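Local coordinates for protein GH3 beta-N-acetylglucosaminidase (Paenibacillaceae, PDB 6K5J) that probably hydrolyses beta-linked N-acetylglucosamine residues from the ends of sugar chains, as a family 3 glycoside hydrolase beta-N-acetylglucosaminidase, at residues His231-Ala236 with Lys241-Leu246; Leu254-Leu259 with Gly292-Leu297. All coordinates share one frame; numbering follows the deposited sequence.

Contact 1: residues His231-Ala236 with Lys241-Leu246; sequences HVLFPA and KLPATL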
ATOM      1  N   HIS A 231     -11.957   7.929  -3.136  1.00 21.37           N
ATOM      2  CA  HIS A 231     -12.391   9.111  -3.887  1.00 22.72           C
ATOM      3  C   HIS A 231     -12.935   8.695  -5.258  1.00 22.52           C
ATOM      4  O   HIS A 231     -12.429   9.100  -6.305  1.00 23.82           O
ATOM      5  CB  HIS A 231     -11.247  10.098  -4.081  1.00 24.24           C
ATOM      6  CG  HIS A 231     -10.612  10.604  -2.817  1.00 25.18           C
ATOM      7  ND1 HIS A 231     -11.308  10.811  -1.642  1.00 21.69           N
ATOM      8  CD2 HIS A 231      -9.334  10.978  -2.568  1.00 20.93           C
ATOM      9  CE1 HIS A 231     -10.482  11.279  -0.721  1.00 20.37           C
ATOM     10  NE2 HIS A 231      -9.279  11.396  -1.260  1.00 23.97           N
ATOM     11  N   VAL A 232     -13.979   7.868  -5.240  1.00 24.24           N
ATOM     12  CA  VAL A 232     -14.493   7.220  -6.445  1.00 23.63           C
ATOM     13  C   VAL A 232     -16.015   7.342  -6.458  1.00 24.28           C
ATOM     14  O   VAL A 232     -16.662   7.230  -5.413  1.00 21.08           O
ATOM     15  CB  VAL A 232     -14.034   5.741  -6.503  1.00 21.00           C
ATOM     16  CG1 VAL A 232     -14.727   4.967  -7.635  1.00 20.75           C
ATOM     17  CG2 VAL A 232     -12.501   5.669  -6.633  1.00 19.26           C
ATOM     18  N   LEU A 233     -16.582   7.607  -7.637  1.00 21.70           N
ATOM     19  CA  LEU A 233     -18.032   7.677  -7.795  1.00 22.02           C
ATOM     20  C   LEU A 233     -18.635   6.284  -7.924  1.00 22.50           C
ATOM     21  O   LEU A 233     -18.133   5.446  -8.680  1.00 20.49           O
ATOM     22  CB  LEU A 233     -18.399   8.487  -9.037  1.00 21.97           C
ATOM     23  CG  LEU A 233     -17.810   9.892  -9.100  1.00 27.12           C
ATOM     24  CD1 LEU A 233     -17.919  10.442 -10.515  1.00 29.22           C
ATOM     25  CD2 LEU A 233     -18.558  10.771  -8.111  1.00 28.76           C
ATOM     26  N   PHE A 234     -19.733   6.053  -7.200  1.00 20.85           N
ATOM     27  CA  PHE A 234     -20.506   4.810  -7.271  1.00 25.31           C
ATOM     28  C   PHE A 234     -21.963   5.179  -7.536  1.00 26.82           C
ATOM     29  O   PHE A 234     -22.772   5.268  -6.604  1.00 24.82           O
ATOM     30  CB  PHE A 234     -20.368   3.990  -5.983  1.00 24.26           C
ATOM     31  CG  PHE A 234     -18.966   3.475  -5.731  1.00 22.22           C
ATOM     32  CD1 PHE A 234     -18.016   4.291  -5.129  1.00 23.00           C
ATOM     33  CD2 PHE A 234     -18.606   2.192  -6.107  1.00 21.69           C
ATOM     34  CE1 PHE A 234     -16.723   3.834  -4.907  1.00 20.66           C
ATOM     35  CE2 PHE A 234     -17.319   1.725  -5.895  1.00 21.07           C
ATOM     36  CZ  PHE A 234     -16.374   2.546  -5.289  1.00 21.52           C
ATOM     37  N   PRO A 235     -22.333   5.400  -8.800  1.00 28.40           N
ATOM     38  CA  PRO A 235     -23.711   5.835  -9.104  1.00 26.66           C
ATOM     39  C   PRO A 235     -24.801   4.884  -8.632  1.00 29.66           C
ATOM     40  O   PRO A 235     -25.937   5.334  -8.454  1.00 29.48           O
ATOM     41  CB  PRO A 235     -23.718   5.961 -10.636  1.00 27.55           C
ATOM     42  CG  PRO A 235     -22.470   5.245 -11.105  1.00 27.74           C
ATOM     43  CD  PRO A 235     -21.478   5.389  -9.999  1.00 23.87           C
ATOM     44  N   ALA A 236     -24.518   3.591  -8.439  1.00 26.19           N
ATOM     45  CA  ALA A 236     -25.552   2.699  -7.917  1.00 28.07           C
ATOM     46  C   ALA A 236     -25.895   3.004  -6.465  1.00 31.44           C
ATOM     47  O   ALA A 236     -26.966   2.604  -5.993  1.00 32.38           O
ATOM     48  CB  ALA A 236     -25.125   1.233  -8.038  1.00 25.96           C
ATOM     49  N   LYS A 241     -23.006  13.626  -8.125  1.00 30.26           N
ATOM     50  CA  LYS A 241     -21.592  13.556  -8.496  1.00 34.34           C
ATOM     51  C   LYS A 241     -20.735  13.844  -7.261  1.00 32.75           C
ATOM     52  O   LYS A 241     -20.059  14.871  -7.137  1.00 32.54           O
ATOM     53  CB  LYS A 241     -21.283  14.511  -9.639  1.00 37.96           C
ATOM     54  CG  LYS A 241     -20.057  14.115 -10.446  1.00 42.38           C
ATOM     55  CD  LYS A 241     -19.607  15.219 -11.393  1.00 50.71           C
ATOM     56  CE  LYS A 241     -19.429  14.677 -12.810  1.00 55.05           C
ATOM     57  NZ  LYS A 241     -19.390  15.771 -13.826  1.00 63.94           N
ATOM     58  N   LEU A 242     -20.791  12.905  -6.320  1.00 26.29           N
ATOM     59  CA  LEU A 242     -20.008  12.965  -5.086  1.00 26.97           C
ATOM     60  C   LEU A 242     -19.236  11.660  -4.954  1.00 27.93           C
ATOM     61  O   LEU A 242     -19.853  10.576  -4.973  1.00 25.60           O
ATOM     62  CB  LEU A 242     -20.901  13.173  -3.860  1.00 28.26           C
ATOM     63  CG  LEU A 242     -21.672  14.488  -3.743  1.00 30.94           C
ATOM     64  CD1 LEU A 242     -22.718  14.382  -2.633  1.00 25.82           C
ATOM     65  CD2 LEU A 242     -20.711  15.629  -3.483  1.00 31.20           C
ATOM     66  N   PRO A 243     -17.915  11.694  -4.811  1.00 26.22           N
ATOM     67  CA  PRO A 243     -17.185  10.451  -4.529  1.00 25.69           C
ATOM     68  C   PRO A 243     -17.596   9.900  -3.169  1.00 25.90           C
ATOM     69  O   PRO A 243     -18.178  10.603  -2.339  1.00 24.79           O
ATOM     70  CB  PRO A 243     -15.716  10.887  -4.546  1.00 23.79           C
ATOM     71  CG  PRO A 243     -15.750  12.330  -4.184  1.00 28.05           C
ATOM     72  CD  PRO A 243     -17.048  12.884  -4.732  1.00 26.66           C
ATOM     73  N   ALA A 244     -17.292   8.617  -2.952  1.00 25.33           N
ATOM     74  CA  ALA A 244     -17.683   7.960  -1.707  1.00 23.04           C
ATOM     75  C   ALA A 244     -17.246   8.764  -0.488  1.00 23.60           C
ATOM     76  O   ALA A 244     -17.980   8.856   0.498  1.00 23.57           O
ATOM     77  CB  ALA A 244     -17.093   6.549  -1.649  1.00 21.05           C
ATOM     78  N   THR A 245     -16.050   9.362  -0.549  1.00 19.72           N
ATOM     79  CA  THR A 245     -15.533  10.172   0.550  1.00 22.16           C
ATOM     80  C   THR A 245     -16.485  11.289   0.955  1.00 24.03           C
ATOM     81  O   THR A 245     -16.534  11.664   2.130  1.00 22.22           O
ATOM     82  CB  THR A 245     -14.186  10.777   0.143  1.00 23.49           C
ATOM     83  OG1 THR A 245     -13.285   9.717  -0.188  1.00 22.78           O
ATOM     84  CG2 THR A 245     -13.585  11.621   1.271  1.00 20.16           C
ATOM     85  N   LEU A 246     -17.230  11.848   0.002  1.00 21.48           N
ATOM     86  CA  LEU A 246     -18.108  12.984   0.247  1.00 23.56           C
ATOM     87  C   LEU A 246     -19.590  12.626   0.169  1.00 25.47           C
ATOM     88  O   LEU A 246     -20.430  13.528   0.099  1.00 22.61           O
ATOM     89  CB  LEU A 246     -17.791  14.109  -0.748  1.00 22.09           C
ATOM     90  CG  LEU A 246     -16.316  14.512  -0.826  1.00 24.51           C
ATOM     91  CD1 LEU A 246     -16.109  15.714  -1.747  1.00 25.01           C
ATOM     92  CD2 LEU A 246     -15.747  14.806   0.568  1.00 21.99           C
TER
HETATM   93  O   HOH W   1     -20.825   8.341  -5.885  1.00 33.21           O
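His231 and Thr245 meet across a loop that doubles back on itself between strand 226-229 and helix 249-258, a beta-alpha loop of the TIM-barrel domain. CB of His231 points away from residues 241-246, but with CG beside the backbone N (chi1 -58°) the ring comes back to Thr245. CG stays 3.9 Å from Thr245 OG1. ND1 is the atom that bonds, 2.7 Å from Thr245 OG1, and the hydroxyl lies at the ring edge, near its plane; either partner could be the donor. CE1 rests 3.7 Å from the methyl CG2 of Thr245, while NE2 at the far corner bonds to the main-chain O of the modified residue at position 269. Both ring nitrogens thus have partners, which should fix the rotation of the imidazole, and Thr229 OG1 also bonds to the Thr245 hydroxyl.

Further along, the backbones join directly: Ala244 N donates to Val232 O at 2.9 Å. Pro243 packs its CB 3.6 Å from His231 C. Leu233 lays CD2 against the peptide between Leu242 and Pro243, 3.3 Å from Leu242 C. A water bridges the segments, accepting from Phe234 N and donating to Leu242 O at 2.6 Å.

Contact 2: residues Leu254-Leu259 with Gly292-Leu297; sequences LLRGEL and GADLIL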
ATOM      1  N   LEU A 254     -24.626   3.425   3.593  1.00 24.86           N
ATOM      2  CA  LEU A 254     -24.192   2.062   3.320  1.00 22.81           C
ATOM      3  C   LEU A 254     -23.258   1.540   4.408  1.00 25.70           C
ATOM      4  O   LEU A 254     -23.496   0.467   4.973  1.00 23.70           O
ATOM      5  CB  LEU A 254     -23.530   2.017   1.944  1.00 24.17           C
ATOM      6  CG  LEU A 254     -22.865   0.740   1.443  1.00 28.34           C
ATOM      7  CD1 LEU A 254     -23.868  -0.395   1.359  1.00 29.86           C
ATOM      8  CD2 LEU A 254     -22.237   1.009   0.077  1.00 25.20           C
ATOM      9  N   LEU A 255     -22.188   2.283   4.715  1.00 24.42           N
ATOM     10  CA  LEU A 255     -21.194   1.795   5.671  1.00 20.85           C
ATOM     11  C   LEU A 255     -21.740   1.793   7.098  1.00 22.12           C
ATOM     12  O   LEU A 255     -21.647   0.786   7.808  1.00 23.31           O
ATOM     13  CB  LEU A 255     -19.930   2.654   5.586  1.00 22.25           C
ATOM     14  CG  LEU A 255     -18.774   2.349   6.547  1.00 20.21           C
ATOM     15  CD1 LEU A 255     -18.393   0.862   6.514  1.00 17.50           C
ATOM     16  CD2 LEU A 255     -17.566   3.213   6.154  1.00 18.25           C
ATOM     17  N   ARG A 256     -22.270   2.929   7.551  1.00 22.45           N
ATOM     18  CA  ARG A 256     -22.782   3.027   8.914  1.00 23.08           C
ATOM     19  C   ARG A 256     -24.148   2.368   9.054  1.00 22.34           C
ATOM     20  O   ARG A 256     -24.421   1.711  10.062  1.00 26.52           O
ATOM     21  CB  ARG A 256     -22.873   4.493   9.334  1.00 27.24           C
ATOM     22  CG  ARG A 256     -21.555   5.244   9.202  1.00 29.16           C
ATOM     23  CD  ARG A 256     -21.113   5.715  10.539  1.00 26.39           C
ATOM     24  NE  ARG A 256     -19.942   6.574  10.478  1.00 27.14           N
ATOM     25  CZ  ARG A 256     -18.779   6.271  11.038  1.00 23.52           C
ATOM     26  NH1 ARG A 256     -18.638   5.112  11.679  1.00 21.78           N
ATOM     27  NH2 ARG A 256     -17.768   7.121  10.963  1.00 19.17           N
ATOM     28  N   GLY A 257     -25.014   2.550   8.069  1.00 24.60           N
ATOM     29  CA  GLY A 257     -26.374   2.055   8.163  1.00 24.33           C
ATOM     30  C   GLY A 257     -26.491   0.599   7.777  1.00 24.78           C
ATOM     31  O   GLY A 257     -26.704  -0.255   8.642  1.00 28.73           O
ATOM     32  N   GLU A 258     -26.342   0.305   6.482  1.00 25.82           N
ATOM     33  CA  GLU A 258     -26.524  -1.062   6.008  1.00 26.22           C
ATOM     34  C   GLU A 258     -25.523  -2.013   6.649  1.00 28.79           C
ATOM     35  O   GLU A 258     -25.881  -3.136   7.021  1.00 26.73           O
ATOM     36  CB  GLU A 258     -26.403  -1.123   4.486  1.00 24.97           C
ATOM     37  CG  GLU A 258     -27.490  -0.368   3.722  1.00 26.25           C
ATOM     38  CD  GLU A 258     -27.495  -0.710   2.243  1.00 29.54           C
ATOM     39  OE1 GLU A 258     -27.344  -1.898   1.904  1.00 31.03           O
ATOM     40  OE2 GLU A 258     -27.648   0.204   1.409  1.00 34.06           O
ATOM     41  N   LEU A 259     -24.260  -1.593   6.768  1.00 24.67           N
ATOM     42  CA  LEU A 259     -23.205  -2.456   7.279  1.00 23.65           C
ATOM     43  C   LEU A 259     -22.984  -2.305   8.777  1.00 25.87           C
ATOM     44  O   LEU A 259     -22.207  -3.074   9.355  1.00 25.88           O
ATOM     45  CB  LEU A 259     -21.889  -2.188   6.517  1.00 24.56           C
ATOM     46  CG  LEU A 259     -21.697  -2.839   5.138  1.00 26.91           C
ATOM     47  CD1 LEU A 259     -22.940  -2.854   4.262  1.00 33.23           C
ATOM     48  CD2 LEU A 259     -20.540  -2.197   4.373  1.00 27.72           C
ATOM     49  N   GLY A 292     -20.235  11.509   6.859  1.00 22.16           N
ATOM     50  CA  GLY A 292     -20.128  10.480   7.874  1.00 23.63           C
ATOM     51  C   GLY A 292     -18.721  10.141   8.338  1.00 20.74           C
ATOM     52  O   GLY A 292     -18.559   9.308   9.232  1.00 21.31           O
ATOM     53  N   ALA A 293     -17.698  10.770   7.755  1.00 20.44           N
ATOM     54  CA  ALA A 293     -16.319  10.473   8.137  1.00 22.52           C
ATOM     55  C   ALA A 293     -15.977  11.069   9.500  1.00 19.92           C
ATOM     56  O   ALA A 293     -16.529  12.091   9.918  1.00 20.16           O
ATOM     57  CB  ALA A 293     -15.336  11.010   7.088  1.00 19.94           C
ATOM     58  N   ASP A 294     -15.028  10.427  10.185  1.00 18.81           N
ATOM     59  CA  ASP A 294     -14.535  10.903  11.475  1.00 18.43           C
ATOM     60  C   ASP A 294     -13.189  11.582  11.389  1.00 21.59           C
ATOM     61  O   ASP A 294     -12.918  12.504  12.169  1.00 22.12           O
ATOM     62  CB  ASP A 294     -14.380   9.741  12.460  1.00 20.26           C
ATOM     63  CG  ASP A 294     -15.628   8.927  12.585  1.00 23.84           C
ATOM     64  OD1 ASP A 294     -16.669   9.521  12.934  1.00 21.07           O
ATOM     65  OD2 ASP A 294     -15.567   7.709  12.318  1.00 21.68           O
ATOM     66  N   LEU A 295     -12.312  11.104  10.511  1.00 18.83           N
ATOM     67  CA  LEU A 295     -10.920  11.523  10.514  1.00 18.41           C
ATOM     68  C   LEU A 295     -10.565  12.021   9.122  1.00 18.71           C
ATOM     69  O   LEU A 295     -10.638  11.260   8.149  1.00 17.57           O
ATOM     70  CB  LEU A 295      -9.996  10.379  10.942  1.00 17.64           C
ATOM     71  CG  LEU A 295      -8.535  10.757  11.195  1.00 19.59           C
ATOM     72  CD1 LEU A 295      -8.398  11.848  12.279  1.00 18.80           C
ATOM     73  CD2 LEU A 295      -7.722   9.516  11.583  1.00 16.44           C
ATOM     74  N   ILE A 296     -10.175  13.287   9.047  1.00 16.03           N
ATOM     75  CA  ILE A 296      -9.860  13.988   7.803  1.00 19.12           C
ATOM     76  C   ILE A 296      -8.355  13.909   7.587  1.00 18.65           C
ATOM     77  O   ILE A 296      -7.579  14.434   8.393  1.00 19.41           O
ATOM     78  CB  ILE A 296     -10.310  15.458   7.880  1.00 21.38           C
ATOM     79  CG1 ILE A 296     -11.816  15.577   8.122  1.00 28.37           C
ATOM     80  CG2 ILE A 296      -9.823  16.249   6.668  1.00 23.95           C
ATOM     81  CD1 ILE A 296     -12.679  14.646   7.333  1.00 23.75           C
ATOM     82  N   LEU A 297      -7.928  13.267   6.506  1.00 17.37           N
ATOM     83  CA  LEU A 297      -6.510  13.066   6.235  1.00 16.24           C
ATOM     84  C   LEU A 297      -6.012  14.157   5.287  1.00 17.72           C
ATOM     85  O   LEU A 297      -6.526  14.296   4.168  1.00 17.18           O
ATOM     86  CB  LEU A 297      -6.271  11.680   5.640  1.00 20.14           C
ATOM     87  CG  LEU A 297      -4.828  11.316   5.292  1.00 17.58           C
ATOM     88  CD1 LEU A 297      -3.919  11.395   6.529  1.00 17.58           C
ATOM     89  CD2 LEU A 297      -4.782   9.929   4.675  1.00 17.82           C
TER
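Arg256 and Asp294 form a buried salt bridge, reinforced by arginine bonds to the carbonyl of Gly292, between the last turn of helix 249-258 and the loop that brings the chain from helix 281-291 into strand 296-298 of the TIM barrel. The contact is small, 114 Å² in all, and every polar bond across it comes from Arg256. Arg256 is bent at chi2 (-118°), and beyond the bend it reaches across to the loop. Its NH2 grips two acceptors: Gly292 O at 2.9 Å, nearly in the guanidinium plane, and Asp294 OD2 at 2.7 Å. The first bond is fairly straight and close to collinear with the C=O bond. NE adds a weak bond to the same Gly292 O at 3.3 Å, so the carbonyl oxygen sits at the guanidinium edge between two nitrogens.

The carboxylate comes from the opposite direction and is not coplanar with the guanidinium; the two planes are 48° apart, and NH2 meets OD2 from above the carboxylate plane. Gly292 ends helix 281-291 in a Schellman motif, with a positive phi of 133°, and a CB there would crowd the carbonyl O of the preceding residue. With an alanine at Arg256, Gly292 O would probably lose its guanidinium donors and Asp294 OD2 its salt-bridge partner, though Arg332 would still pair with OD1, and the helix would lose its polar tie to the loop.

Asp294 is held from elsewhere too: Ser329 OG and Arg332 reach its OD1, and Val265 N its OD2, while NH1 of Arg256 bonds to the carbonyls of Tyr261 and Gly263. The pair lies where helices 249-258 and 281-291 flank the starts of strands 264-266 and 296-298.

In the fold
Contacts 1 and 2 follow one another along the chain inside the TIM-barrel domain, their centres 13 Å apart and their nearest atoms about 5 Å apart, without touching. The loop folded up in contact 1 runs into helix 249-258, whose final turn supplies the arginine of contact 2. They work at different ends of the strands: contact 1 lies after strand 226-229, whereas the polar bonds of contact 2 precede strand 296-298. The side chain of His231 in contact 1 is about 7 Å from the bound N-acetylglucosamine; in contact 2 the tie to this sugar is through Leu297 of the 292-297 segment, which touches it, and not through the salt bridge.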